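Local coordinates for protein cystalysin (Treponema denticola, PDB 1C7N) that belongs to the class I and II aminotransferase family of fold-type I enzymes and binds pyridoxal-5'-phosphate, at residues A[101-106]-A[127-132]; A[108-113]-A[133-138]; A[209-214]-A[294-299]; A[300-305]-A[374-379]. All blocks are in the same frame, centred on the assembly; numbering follows the deposited sequence.

Contact 1 of 4, residues A[101-106]-A[127-132]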
loop_
_atom_site.group_PDB
_atom_site.type_symbol
_atom_site.label_atom_id
_atom_site.label_comp_id
_atom_site.label_asym_id
_atom_site.label_seq_id
_atom_site.Cartn_x
_atom_site.Cartn_y
_atom_site.Cartn_z
ATOM N N ALA A 101 2.474 -8.509 -4.843
ATOM C CA ALA A 101 2.330 -9.861 -4.320
ATOM C C ALA A 101 3.161 -10.824 -5.163
ATOM O O ALA A 101 3.769 -11.757 -4.631
ATOM C CB ALA A 101 0.872 -10.277 -4.327
ATOM N N VAL A 102 3.190 -10.597 -6.473
ATOM C CA VAL A 102 3.972 -11.451 -7.360
ATOM C C VAL A 102 5.462 -11.250 -7.076
ATOM O O VAL A 102 6.215 -12.220 -6.958
ATOM C CB VAL A 102 3.676 -11.146 -8.845
ATOM C CG1 VAL A 102 4.638 -11.919 -9.739
ATOM C CG2 VAL A 102 2.234 -11.524 -9.171
ATOM N N PHE A 103 5.885 -9.993 -6.957
ATOM C CA PHE A 103 7.283 -9.698 -6.656
ATOM C C PHE A 103 7.672 -10.406 -5.368
ATOM O O PHE A 103 8.770 -10.954 -5.258
ATOM C CB PHE A 103 7.502 -8.192 -6.481
ATOM C CG PHE A 103 7.957 -7.496 -7.729
ATOM C CD1 PHE A 103 7.076 -7.269 -8.778
ATOM C CD2 PHE A 103 9.276 -7.068 -7.856
ATOM C CE1 PHE A 103 7.497 -6.625 -9.938
ATOM C CE2 PHE A 103 9.712 -6.423 -9.011
ATOM C CZ PHE A 103 8.819 -6.200 -10.054
ATOM N N ASN A 104 6.762 -10.383 -4.396
ATOM C CA ASN A 104 6.994 -11.019 -3.109
ATOM C C ASN A 104 7.114 -12.533 -3.258
ATOM O O ASN A 104 7.913 -13.169 -2.572
ATOM C CB ASN A 104 5.856 -10.685 -2.143
ATOM C CG ASN A 104 6.157 -11.119 -0.725
ATOM O OD1 ASN A 104 7.165 -10.710 -0.145
ATOM N ND2 ASN A 104 5.292 -11.952 -0.158
ATOM N N ALA A 105 6.317 -13.109 -4.152
ATOM C CA ALA A 105 6.360 -14.550 -4.374
ATOM C C ALA A 105 7.744 -14.957 -4.879
ATOM O O ALA A 105 8.339 -15.911 -4.383
ATOM C CB ALA A 105 5.293 -14.961 -5.377
ATOM N N VAL A 106 8.253 -14.224 -5.863
ATOM C CA VAL A 106 9.568 -14.514 -6.424
ATOM C C VAL A 106 10.639 -14.329 -5.353
ATOM O O VAL A 106 11.521 -15.168 -5.174
ATOM C CB VAL A 106 9.879 -13.579 -7.609
ATOM C CG1 VAL A 106 11.297 -13.824 -8.112
ATOM C CG2 VAL A 106 8.870 -13.811 -8.725
ATOM N N PHE A 127 7.401 -10.243 -16.448
ATOM C CA PHE A 127 8.809 -10.250 -16.828
ATOM C C PHE A 127 9.629 -9.496 -15.789
ATOM O O PHE A 127 10.673 -9.962 -15.338
ATOM C CB PHE A 127 9.007 -9.575 -18.191
ATOM C CG PHE A 127 8.371 -10.307 -19.339
ATOM C CD1 PHE A 127 6.988 -10.333 -19.489
ATOM C CD2 PHE A 127 9.158 -10.951 -20.287
ATOM C CE1 PHE A 127 6.396 -10.988 -20.568
ATOM C CE2 PHE A 127 8.579 -11.611 -21.371
ATOM C CZ PHE A 127 7.193 -11.628 -21.511
ATOM N N MET A 128 9.136 -8.319 -15.422
ATOM C CA MET A 128 9.805 -7.459 -14.459
ATOM C C MET A 128 9.991 -8.118 -13.094
ATOM O O MET A 128 11.084 -8.085 -12.529
ATOM C CB MET A 128 9.016 -6.155 -14.310
ATOM C CG MET A 128 8.813 -5.405 -15.624
ATOM S SD MET A 128 7.623 -4.051 -15.492
ATOM C CE MET A 128 8.488 -2.950 -14.375
ATOM N N ALA A 129 8.926 -8.717 -12.570
ATOM C CA ALA A 129 8.976 -9.363 -11.260
ATOM C C ALA A 129 10.083 -10.404 -11.174
ATOM O O ALA A 129 10.642 -10.650 -10.100
ATOM C CB ALA A 129 7.636 -10.012 -10.954
ATOM N N ILE A 130 10.393 -11.012 -12.313
ATOM C CA ILE A 130 11.410 -12.045 -12.372
ATOM C C ILE A 130 12.836 -11.525 -12.555
ATOM O O ILE A 130 13.649 -11.622 -11.638
ATOM C CB ILE A 130 11.079 -13.060 -13.493
ATOM C CG1 ILE A 130 9.723 -13.713 -13.199
ATOM C CG2 ILE A 130 12.177 -14.119 -13.592
ATOM C CD1 ILE A 130 9.166 -14.544 -14.338
ATOM N N LYS A 131 13.142 -10.966 -13.721
ATOM C CA LYS A 131 14.500 -10.496 -13.971
ATOM C C LYS A 131 14.965 -9.314 -13.126
ATOM O O LYS A 131 16.155 -9.204 -12.822
ATOM C CB LYS A 131 14.701 -10.188 -15.460
ATOM C CG LYS A 131 13.945 -8.993 -15.997
ATOM C CD LYS A 131 14.355 -8.741 -17.444
ATOM C CE LYS A 131 15.857 -8.497 -17.550
ATOM N NZ LYS A 131 16.354 -8.470 -18.959
ATOM N N ASN A 132 14.045 -8.435 -12.743
ATOM C CA ASN A 132 14.413 -7.291 -11.920
ATOM C C ASN A 132 14.944 -7.751 -10.567
ATOM O O ASN A 132 15.619 -6.996 -9.870
ATOM C CB ASN A 132 13.212 -6.358 -11.729
ATOM C CG ASN A 132 12.957 -5.483 -12.943
ATOM O OD1 ASN A 132 13.424 -5.780 -14.044
ATOM N ND2 ASN A 132 12.204 -4.404 -12.753
#

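Contact 2 of 4, residues A[108-113]-A[133-138]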
loop_
_atom_site.group_PDB
_atom_site.type_symbol
_atom_site.label_atom_id
_atom_site.label_comp_id
_atom_site.label_asym_id
_atom_site.label_seq_id
_atom_site.Cartn_x
_atom_site.Cartn_y
_atom_site.Cartn_z
ATOM N N GLU A 108 10.488 -14.505 -2.062
ATOM C CA GLU A 108 10.471 -15.530 -1.024
ATOM C C GLU A 108 10.702 -16.984 -1.430
ATOM O O GLU A 108 11.440 -17.698 -0.756
ATOM C CB GLU A 108 9.153 -15.429 -0.246
ATOM C CG GLU A 108 8.974 -16.452 0.870
ATOM C CD GLU A 108 10.116 -16.440 1.872
ATOM O OE1 GLU A 108 10.617 -15.343 2.193
ATOM O OE2 GLU A 108 10.502 -17.527 2.348
ATOM N N PHE A 109 10.095 -17.431 -2.524
ATOM C CA PHE A 109 10.241 -18.827 -2.910
ATOM C C PHE A 109 11.273 -19.198 -3.972
ATOM O O PHE A 109 11.288 -20.328 -4.458
ATOM C CB PHE A 109 8.865 -19.388 -3.275
ATOM C CG PHE A 109 7.855 -19.237 -2.174
ATOM C CD1 PHE A 109 7.068 -18.093 -2.083
ATOM C CD2 PHE A 109 7.743 -20.203 -1.181
ATOM C CE1 PHE A 109 6.188 -17.910 -1.017
ATOM C CE2 PHE A 109 6.865 -20.029 -0.107
ATOM C CZ PHE A 109 6.089 -18.881 -0.025
ATOM N N THR A 110 12.135 -18.254 -4.329
ATOM C CA THR A 110 13.198 -18.519 -5.295
ATOM C C THR A 110 14.422 -17.714 -4.880
ATOM O O THR A 110 14.336 -16.837 -4.025
ATOM C CB THR A 110 12.822 -18.112 -6.744
ATOM O OG1 THR A 110 12.675 -16.689 -6.825
ATOM C CG2 THR A 110 11.529 -18.787 -7.177
ATOM N N LYS A 111 15.561 -18.026 -5.484
ATOM C CA LYS A 111 16.805 -17.328 -5.188
ATOM C C LYS A 111 17.387 -16.851 -6.513
ATOM O O LYS A 111 17.023 -17.362 -7.573
ATOM C CB LYS A 111 17.788 -18.278 -4.503
ATOM C CG LYS A 111 18.096 -19.531 -5.318
ATOM C CD LYS A 111 19.174 -20.384 -4.657
ATOM C CE LYS A 111 19.396 -21.693 -5.407
ATOM N NZ LYS A 111 19.836 -21.486 -6.816
ATOM N N PRO A 112 18.290 -15.859 -6.477
ATOM C CA PRO A 112 18.865 -15.388 -7.738
ATOM C C PRO A 112 19.388 -16.575 -8.541
ATOM O O PRO A 112 19.973 -17.504 -7.980
ATOM C CB PRO A 112 19.976 -14.450 -7.273
ATOM C CG PRO A 112 19.392 -13.854 -6.022
ATOM C CD PRO A 112 18.794 -15.071 -5.337
ATOM N N GLY A 113 19.159 -16.555 -9.849
ATOM C CA GLY A 113 19.611 -17.649 -10.684
ATOM C C GLY A 113 18.515 -18.662 -10.948
ATOM O O GLY A 113 18.537 -19.350 -11.968
ATOM N N GLN A 133 14.637 -8.991 -10.194
ATOM C CA GLN A 133 15.120 -9.541 -8.930
ATOM C C GLN A 133 16.196 -10.583 -9.229
ATOM O O GLN A 133 16.528 -11.426 -8.396
ATOM C CB GLN A 133 13.970 -10.164 -8.131
ATOM C CG GLN A 133 12.872 -9.169 -7.768
ATOM C CD GLN A 133 11.940 -9.683 -6.688
ATOM O OE1 GLN A 133 12.333 -9.835 -5.534
ATOM N NE2 GLN A 133 10.695 -9.958 -7.061
ATOM N N GLU A 134 16.726 -10.496 -10.443
ATOM C CA GLU A 134 17.780 -11.370 -10.939
ATOM C C GLU A 134 17.477 -12.866 -10.976
ATOM O O GLU A 134 18.354 -13.695 -10.735
ATOM C CB GLU A 134 19.079 -11.110 -10.167
ATOM C CG GLU A 134 19.511 -9.650 -10.209
ATOM C CD GLU A 134 20.930 -9.433 -9.715
ATOM O OE1 GLU A 134 21.311 -8.261 -9.499
ATOM O OE2 GLU A 134 21.667 -10.428 -9.551
ATOM N N ARG A 135 16.228 -13.209 -11.270
ATOM C CA ARG A 135 15.844 -14.611 -11.411
ATOM C C ARG A 135 15.838 -14.804 -12.923
ATOM O O ARG A 135 15.975 -13.829 -13.664
ATOM C CB ARG A 135 14.451 -14.869 -10.832
ATOM C CG ARG A 135 14.422 -15.301 -9.366
ATOM C CD ARG A 135 14.989 -14.258 -8.402
ATOM N NE ARG A 135 14.656 -14.601 -7.017
ATOM C CZ ARG A 135 15.032 -13.907 -5.945
ATOM N NH1 ARG A 135 15.769 -12.814 -6.070
ATOM N NH2 ARG A 135 14.652 -14.305 -4.739
ATOM N N LYS A 136 15.689 -16.036 -13.397
ATOM C CA LYS A 136 15.697 -16.261 -14.838
ATOM C C LYS A 136 14.301 -16.456 -15.425
ATOM O O LYS A 136 13.541 -17.313 -14.980
ATOM C CB LYS A 136 16.571 -17.472 -15.184
ATOM C CG LYS A 136 17.976 -17.439 -14.582
ATOM C CD LYS A 136 18.671 -16.101 -14.797
ATOM C CE LYS A 136 18.797 -15.743 -16.269
ATOM N NZ LYS A 136 19.404 -14.390 -16.442
ATOM N N ILE A 137 13.971 -15.651 -16.429
ATOM C CA ILE A 137 12.674 -15.750 -17.084
ATOM C C ILE A 137 12.685 -16.935 -18.041
ATOM O O ILE A 137 13.443 -16.947 -19.009
ATOM C CB ILE A 137 12.352 -14.472 -17.888
ATOM C CG1 ILE A 137 12.308 -13.263 -16.949
ATOM C CG2 ILE A 137 11.028 -14.637 -18.616
ATOM C CD1 ILE A 137 12.102 -11.943 -17.657
ATOM N N ILE A 138 11.852 -17.935 -17.761
ATOM C CA ILE A 138 11.769 -19.120 -18.613
ATOM C C ILE A 138 10.472 -19.034 -19.410
ATOM O O ILE A 138 9.379 -19.216 -18.868
ATOM C CB ILE A 138 11.775 -20.423 -17.776
ATOM C CG1 ILE A 138 12.947 -20.409 -16.792
ATOM C CG2 ILE A 138 11.905 -21.634 -18.693
ATOM C CD1 ILE A 138 14.304 -20.264 -17.448
#

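Contact 3 of 4, residues A[209-214]-A[294-299]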
loop_
_atom_site.group_PDB
_atom_site.type_symbol
_atom_site.label_atom_id
_atom_site.label_comp_id
_atom_site.label_asym_id
_atom_site.label_seq_id
_atom_site.Cartn_x
_atom_site.Cartn_y
_atom_site.Cartn_z
ATOM N N LEU A 209 -14.290 -11.145 -14.987
ATOM C CA LEU A 209 -14.559 -10.522 -16.279
ATOM C C LEU A 209 -14.532 -11.549 -17.403
ATOM O O LEU A 209 -13.599 -11.592 -18.215
ATOM C CB LEU A 209 -13.537 -9.404 -16.532
ATOM C CG LEU A 209 -13.626 -8.253 -15.518
ATOM C CD1 LEU A 209 -12.339 -7.445 -15.507
ATOM C CD2 LEU A 209 -14.815 -7.369 -15.845
ATOM N N ILE A 210 -15.574 -12.374 -17.436
ATOM C CA ILE A 210 -15.712 -13.433 -18.431
ATOM C C ILE A 210 -16.827 -13.091 -19.414
ATOM O O ILE A 210 -17.900 -12.640 -19.011
ATOM C CB ILE A 210 -16.057 -14.778 -17.750
ATOM C CG1 ILE A 210 -15.073 -15.053 -16.609
ATOM C CG2 ILE A 210 -16.025 -15.911 -18.773
ATOM C CD1 ILE A 210 -13.621 -15.135 -17.045
ATOM N N MET A 211 -16.578 -13.299 -20.704
ATOM C CA MET A 211 -17.593 -13.013 -21.709
ATOM C C MET A 211 -18.644 -14.123 -21.699
ATOM O O MET A 211 -18.364 -15.254 -21.294
ATOM C CB MET A 211 -16.964 -12.901 -23.103
ATOM C CG MET A 211 -16.043 -11.704 -23.274
ATOM S SD MET A 211 -16.861 -10.134 -22.914
ATOM C CE MET A 211 -16.199 -9.781 -21.281
ATOM N N PRO A 212 -19.875 -13.809 -22.133
ATOM C CA PRO A 212 -20.969 -14.782 -22.173
ATOM C C PRO A 212 -20.577 -16.091 -22.855
ATOM O O PRO A 212 -19.915 -16.087 -23.892
ATOM C CB PRO A 212 -22.057 -14.039 -22.940
ATOM C CG PRO A 212 -21.840 -12.621 -22.498
ATOM C CD PRO A 212 -20.337 -12.490 -22.605
ATOM N N GLY A 213 -20.983 -17.207 -22.255
ATOM C CA GLY A 213 -20.677 -18.509 -22.816
ATOM C C GLY A 213 -19.467 -19.199 -22.210
ATOM O O GLY A 213 -19.426 -20.426 -22.120
ATOM N N TYR A 214 -18.475 -18.423 -21.790
ATOM C CA TYR A 214 -17.280 -19.013 -21.213
ATOM C C TYR A 214 -17.389 -19.177 -19.704
ATOM O O TYR A 214 -18.174 -18.490 -19.048
ATOM C CB TYR A 214 -16.056 -18.184 -21.599
ATOM C CG TYR A 214 -15.932 -18.087 -23.097
ATOM C CD1 TYR A 214 -16.485 -17.014 -23.795
ATOM C CD2 TYR A 214 -15.356 -19.126 -23.832
ATOM C CE1 TYR A 214 -16.475 -16.981 -25.190
ATOM C CE2 TYR A 214 -15.341 -19.103 -25.223
ATOM C CZ TYR A 214 -15.903 -18.032 -25.894
ATOM O OH TYR A 214 -15.906 -18.026 -27.267
ATOM N N GLY A 294 -24.031 -5.344 -16.010
ATOM C CA GLY A 294 -24.185 -4.317 -17.024
ATOM C C GLY A 294 -22.868 -3.966 -17.691
ATOM O O GLY A 294 -22.824 -3.700 -18.897
ATOM N N CYS A 295 -21.790 -3.970 -16.911
ATOM C CA CYS A 295 -20.465 -3.652 -17.442
ATOM C C CYS A 295 -20.042 -4.699 -18.468
ATOM O O CYS A 295 -19.579 -4.365 -19.557
ATOM C CB CYS A 295 -19.437 -3.596 -16.307
ATOM S SG CYS A 295 -17.785 -3.049 -16.818
ATOM N N ILE A 296 -20.201 -5.969 -18.110
ATOM C CA ILE A 296 -19.850 -7.066 -19.002
ATOM C C ILE A 296 -20.643 -6.987 -20.307
ATOM O O ILE A 296 -20.119 -7.280 -21.382
ATOM C CB ILE A 296 -20.092 -8.429 -18.310
ATOM C CG1 ILE A 296 -19.052 -8.631 -17.204
ATOM C CG2 ILE A 296 -19.990 -9.563 -19.318
ATOM C CD1 ILE A 296 -19.304 -9.851 -16.335
ATOM N N LYS A 297 -21.907 -6.587 -20.216
ATOM C CA LYS A 297 -22.738 -6.461 -21.410
ATOM C C LYS A 297 -22.143 -5.427 -22.359
ATOM O O LYS A 297 -22.026 -5.673 -23.558
ATOM C CB LYS A 297 -24.170 -6.063 -21.033
ATOM C CG LYS A 297 -24.968 -7.199 -20.415
ATOM C CD LYS A 297 -26.386 -6.768 -20.067
ATOM C CE LYS A 297 -27.218 -7.962 -19.622
ATOM N NZ LYS A 297 -27.268 -9.006 -20.688
ATOM N N VAL A 298 -21.753 -4.273 -21.823
ATOM C CA VAL A 298 -21.160 -3.224 -22.651
ATOM C C VAL A 298 -19.837 -3.683 -23.279
ATOM O O VAL A 298 -19.563 -3.398 -24.454
ATOM C CB VAL A 298 -20.915 -1.942 -21.829
ATOM C CG1 VAL A 298 -20.284 -0.876 -22.704
ATOM C CG2 VAL A 298 -22.242 -1.436 -21.255
ATOM N N ILE A 299 -19.023 -4.393 -22.499
ATOM C CA ILE A 299 -17.741 -4.893 -22.985
ATOM C C ILE A 299 -17.980 -5.856 -24.140
ATOM O O ILE A 299 -17.312 -5.781 -25.169
ATOM C CB ILE A 299 -16.969 -5.618 -21.863
ATOM C CG1 ILE A 299 -16.638 -4.619 -20.752
ATOM C CG2 ILE A 299 -15.688 -6.235 -22.417
ATOM C CD1 ILE A 299 -16.115 -5.254 -19.485
#

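Contact 4 of 4, residues A[300-305]-A[374-379]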
loop_
_atom_site.group_PDB
_atom_site.type_symbol
_atom_site.label_atom_id
_atom_site.label_comp_id
_atom_site.label_asym_id
_atom_site.label_seq_id
_atom_site.Cartn_x
_atom_site.Cartn_y
_atom_site.Cartn_z
ATOM N N ASP A 300 -18.941 -6.756 -23.962
ATOM C CA ASP A 300 -19.291 -7.730 -24.995
ATOM C C ASP A 300 -19.756 -6.970 -26.248
ATOM O O ASP A 300 -19.400 -7.328 -27.382
ATOM C CB ASP A 300 -20.386 -8.663 -24.456
ATOM C CG ASP A 300 -20.814 -9.728 -25.458
ATOM O OD1 ASP A 300 -19.969 -10.235 -26.222
ATOM O OD2 ASP A 300 -22.008 -10.077 -25.460
ATOM N N LYS A 301 -20.547 -5.918 -26.053
ATOM C CA LYS A 301 -21.007 -5.116 -27.189
ATOM C C LYS A 301 -19.809 -4.488 -27.904
ATOM O O LYS A 301 -19.726 -4.506 -29.137
ATOM C CB LYS A 301 -21.968 -4.007 -26.727
ATOM C CG LYS A 301 -23.376 -4.488 -26.365
ATOM C CD LYS A 301 -24.114 -5.024 -27.594
ATOM C CE LYS A 301 -25.588 -5.307 -27.309
ATOM N NZ LYS A 301 -25.783 -6.361 -26.273
ATOM N N ASN A 302 -18.876 -3.950 -27.126
ATOM C CA ASN A 302 -17.692 -3.305 -27.685
ATOM C C ASN A 302 -16.730 -4.213 -28.457
ATOM O O ASN A 302 -16.204 -3.804 -29.492
ATOM C CB ASN A 302 -16.941 -2.548 -26.586
ATOM C CG ASN A 302 -17.697 -1.314 -26.117
ATOM O OD1 ASN A 302 -18.665 -0.888 -26.750
ATOM N ND2 ASN A 302 -17.249 -0.725 -25.020
ATOM N N GLN A 303 -16.493 -5.433 -27.978
ATOM C CA GLN A 303 -15.594 -6.328 -28.703
ATOM C C GLN A 303 -16.227 -6.670 -30.057
ATOM O O GLN A 303 -15.527 -6.910 -31.040
ATOM C CB GLN A 303 -15.327 -7.621 -27.912
ATOM C CG GLN A 303 -16.566 -8.474 -27.688
ATOM C CD GLN A 303 -16.244 -9.878 -27.212
ATOM O OE1 GLN A 303 -15.087 -10.318 -27.245
ATOM N NE2 GLN A 303 -17.273 -10.601 -26.782
ATOM N N ARG A 304 -17.557 -6.693 -30.106
ATOM C CA ARG A 304 -18.242 -6.993 -31.359
ATOM C C ARG A 304 -18.187 -5.765 -32.271
ATOM O O ARG A 304 -18.083 -5.891 -33.489
ATOM C CB ARG A 304 -19.685 -7.443 -31.075
ATOM C CG ARG A 304 -19.734 -8.807 -30.375
ATOM C CD ARG A 304 -21.106 -9.160 -29.814
ATOM N NE ARG A 304 -21.083 -10.435 -29.086
ATOM C CZ ARG A 304 -20.959 -11.632 -29.660
ATOM N NH1 ARG A 304 -20.851 -11.737 -30.980
ATOM N NH2 ARG A 304 -20.938 -12.729 -28.913
ATOM N N ILE A 305 -18.214 -4.575 -31.682
ATOM C CA ILE A 305 -18.124 -3.346 -32.474
ATOM C C ILE A 305 -16.759 -3.311 -33.174
ATOM O O ILE A 305 -16.661 -2.980 -34.360
ATOM C CB ILE A 305 -18.269 -2.085 -31.579
ATOM C CG1 ILE A 305 -19.704 -1.986 -31.053
ATOM C CG2 ILE A 305 -17.903 -0.817 -32.372
ATOM C CD1 ILE A 305 -19.944 -0.789 -30.149
ATOM N N ALA A 374 -14.985 1.180 -22.017
ATOM C CA ALA A 374 -15.326 2.568 -22.287
ATOM C C ALA A 374 -16.700 2.584 -22.944
ATOM O O ALA A 374 -17.207 1.536 -23.357
ATOM C CB ALA A 374 -14.288 3.189 -23.220
ATOM N N PRO A 375 -17.339 3.764 -23.029
ATOM C CA PRO A 375 -18.659 3.811 -23.663
ATOM C C PRO A 375 -18.535 3.403 -25.127
ATOM O O PRO A 375 -17.536 3.713 -25.784
ATOM C CB PRO A 375 -19.064 5.273 -23.505
ATOM C CG PRO A 375 -18.403 5.663 -22.209
ATOM C CD PRO A 375 -17.025 5.048 -22.373
ATOM N N SER A 376 -19.546 2.701 -25.632
ATOM C CA SER A 376 -19.541 2.255 -27.018
ATOM C C SER A 376 -19.291 3.432 -27.972
ATOM O O SER A 376 -18.526 3.317 -28.936
ATOM C CB SER A 376 -20.875 1.569 -27.336
ATOM O OG SER A 376 -21.056 0.421 -26.519
ATOM N N SER A 377 -19.924 4.569 -27.696
ATOM C CA SER A 377 -19.751 5.751 -28.537
ATOM C C SER A 377 -18.288 6.164 -28.582
ATOM O O SER A 377 -17.798 6.635 -29.613
ATOM C CB SER A 377 -20.583 6.914 -28.001
ATOM O OG SER A 377 -20.156 7.283 -26.702
ATOM N N VAL A 378 -17.590 5.992 -27.461
ATOM C CA VAL A 378 -16.179 6.355 -27.381
ATOM C C VAL A 378 -15.348 5.412 -28.232
ATOM O O VAL A 378 -14.415 5.843 -28.909
ATOM C CB VAL A 378 -15.665 6.326 -25.923
ATOM C CG1 VAL A 378 -14.154 6.472 -25.901
ATOM C CG2 VAL A 378 -16.304 7.455 -25.126
ATOM N N ILE A 379 -15.691 4.127 -28.199
ATOM C CA ILE A 379 -14.981 3.133 -28.997
ATOM C C ILE A 379 -15.182 3.462 -30.483
ATOM O O ILE A 379 -14.252 3.361 -31.288
ATOM C CB ILE A 379 -15.509 1.697 -28.718
ATOM C CG1 ILE A 379 -15.296 1.327 -27.244
ATOM C CG2 ILE A 379 -14.788 0.688 -29.613
ATOM C CD1 ILE A 379 -13.847 1.287 -26.806
#

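Contact 1 of 4, residues A[101-106]-A[127-132]
Val-102 opens the contact between two near-parallel helices of the large alpha/beta domain of an aminotransferase-family fold, 98-109 and 125-131, whose axes approach to 9.0 Å at a crossing angle of -28°. Its CG1 methyl, anti to the backbone N (chi1 173°), is directed at the other helix and meets Ala-129 CB at 3.8 Å. The same side chain lies about 6 Å from the bound pyridoxal-5'-phosphate.

Phe-103 carries most of the contact. Its ring reaches across the gap and lays one face over Ala-129, whose CA stands 3.5 Å from the ring centroid and only 19° off the normal, a CH-pi contact displaced somewhat toward the rim. The methyl of Ala-129 lies beside it, near the CD1-CE1 bond, with CB 3.5 Å from Phe-103 CE1. The ring thus comes down close to the helix backbone at Ala-129. The far end of the ring reaches Met-128, where Phe-103 CZ lies 4.3 Å from CB. Ala-267 of the second subunit also packs on Phe-103, which brings the helix pair to the dimer interface.

One turn later Val-106 faces the same helix, but there it meets backbone. Trp-201 of strand 199-203 touches it as well, placing this end of the pair against the central sheet. No hydrogen bond joins the two segments directly; Gln-133 NE2 bridges them by bonding both Phe-103 O and Ala-129 O. Both methyls of Val-106 face the carbonyl oxygen of Ala-129, with CG1 3.8 Å from that O.

Contact 2 of 4, residues A[108-113]-A[133-138]
Arg-135 grips Thr-110 side-on with two nitrogens, joining the loop after helix 98-109 to the turn that leads into edge strand 136-139 of the central mixed sheet of the aminotransferase-family fold. NE donates to Thr-110 OG1 at 2.9 Å, nearly straight at 164° and close to the guanidinium plane. The companion bond, from NH2 to Thr-110 O at 2.6 Å, is more bent, at 136°, and its donor sits above the carbonyl plane rather than on a lone pair. NH1 turns back to Gln-133 O at 2.8 Å, in the plane of both groups, so three bonds fix the rotation of the guanidinium. Thr-110 OG1 is also bonded to Val-106 O in the last turns of the helix.

The bend of Arg-135 at chi2 (62°) folds its chain back beside the loop, where Pro-112 N lies over the centre of one guanidinium face. The proline ring runs alongside, with CG 3.8 Å from Arg-135 NH1.

Farther out, the backbones meet directly. Glu-134, at positive phi, is the C-prime residue of the Schellman motif that ends helix 125-131, and its carbonyl accepts a bond from Gly-113 N at 3.1 Å, in the carbonyl plane. The CA of Pro-112 approaches the same oxygen in a CA-H...O contact. At the outer edge Lys-136 CG packs 3.3 Å from Gly-113 O.

Contact 3 of 4, residues A[209-214]-A[294-299]
Apolar contacts between Met-211 and two isoleucines, Ile-296 and Ile-299, dominate where the loop after strand 199-203 packs against the long helix 289-313 in this aminotransferase-family fold. Met-211 begins alongside the helix but bends at chi2 (-57°) and again at chi3, which swings its thioether end inward. There CE meets Ile-299 CG2 at 3.8 Å, the two side chains crossing at about a right angle, and the same methyl lies 4.3 Å from Ile-296 CG2. The branch methyls of both isoleucines are anti to their backbone N and, one helical turn apart, present a paired surface to the methionine. Leu-209 extends the apolar patch at one end, its CD2 4.4 Å from Ile-299 CD1; Pro-212 CD reaches Ile-296 CG2 at the other.

No hydrogen bond joins the two segments; the loop is held by its own turn and by neighbouring chain. A type II beta turn runs from Met-211 to Tyr-214, closed by Tyr-214 N to Met-211 O at 3.2 Å, with Gly-213 at a positive phi of 97°. Backbone bonds of Leu-209 with Thr-325 and of Met-211 with Glu-323 tie the loop to the chain before strand 327-331.

The remaining contact is methyl against carbonyl: Ile-296 CG2 rests 3.7 Å from Ile-210 O.

Contact 4 of 4, residues A[300-305]-A[374-379]
Ala-374 supplies the first link to Asn-302, its carbonyl O accepting a bond from ND2 at 2.8 Å where the start of helix 376-393 docks on helix 289-313 of the aminotransferase-family fold. The oxygen lies near the amide plane of Asn-302, although the N-H...O angle is only 135°. The same ND2 also bonds Leu-372 O, so this buried amide holds two carbonyls of the chain that leads from strand 367-371 into the helix.

Pro-375 takes the N-cap position. Next comes Ser-376, in the first turn, whose OG donates to Asn-302 OD1 at 2.7 Å, tilted 18° from the carbonyl plane. With both ends of its amide engaged, Asn-302 is held against rotation, and the two bonds span the junction of loop and helix. The CB of Ser-376 also receives the CD1 methyl of Ile-305, 3.8 Å away and one turn beyond the asparagine.

Ile-379, one turn further on, faces the same helix, and its side chain lies at a slant to that of Asn-302. Its CG2, anti to the backbone N, approaches Ile-305 CG2 at 4.4 Å, and Val-306 adds to this apolar side. The other branch lies against the polar group itself, with Ile-379 CG1 3.6 Å from Asn-302 ND2.

In the fold
From the N terminus, helix 98-109 enters contact 1 and its C-terminal end runs on into contact 2; the chain then passes through strand 115-118 and returns by helix 125-131 and strand 136-139. Contacts 1 and 2 therefore cross, closing overlapping loops of about 20 residues at one edge of the central sheet, their centres 8 Å apart. Contact 3 opens only afterwards and closes a loop of 79 residues, bringing the segment after strand 199-203 to helix 289-313. Farther along that helix, contact 4 follows in series, closing a loop of 68 residues and recruiting the C-terminal helix 376-393. This second pair touches, on the opposite side of the chain's centre from the first.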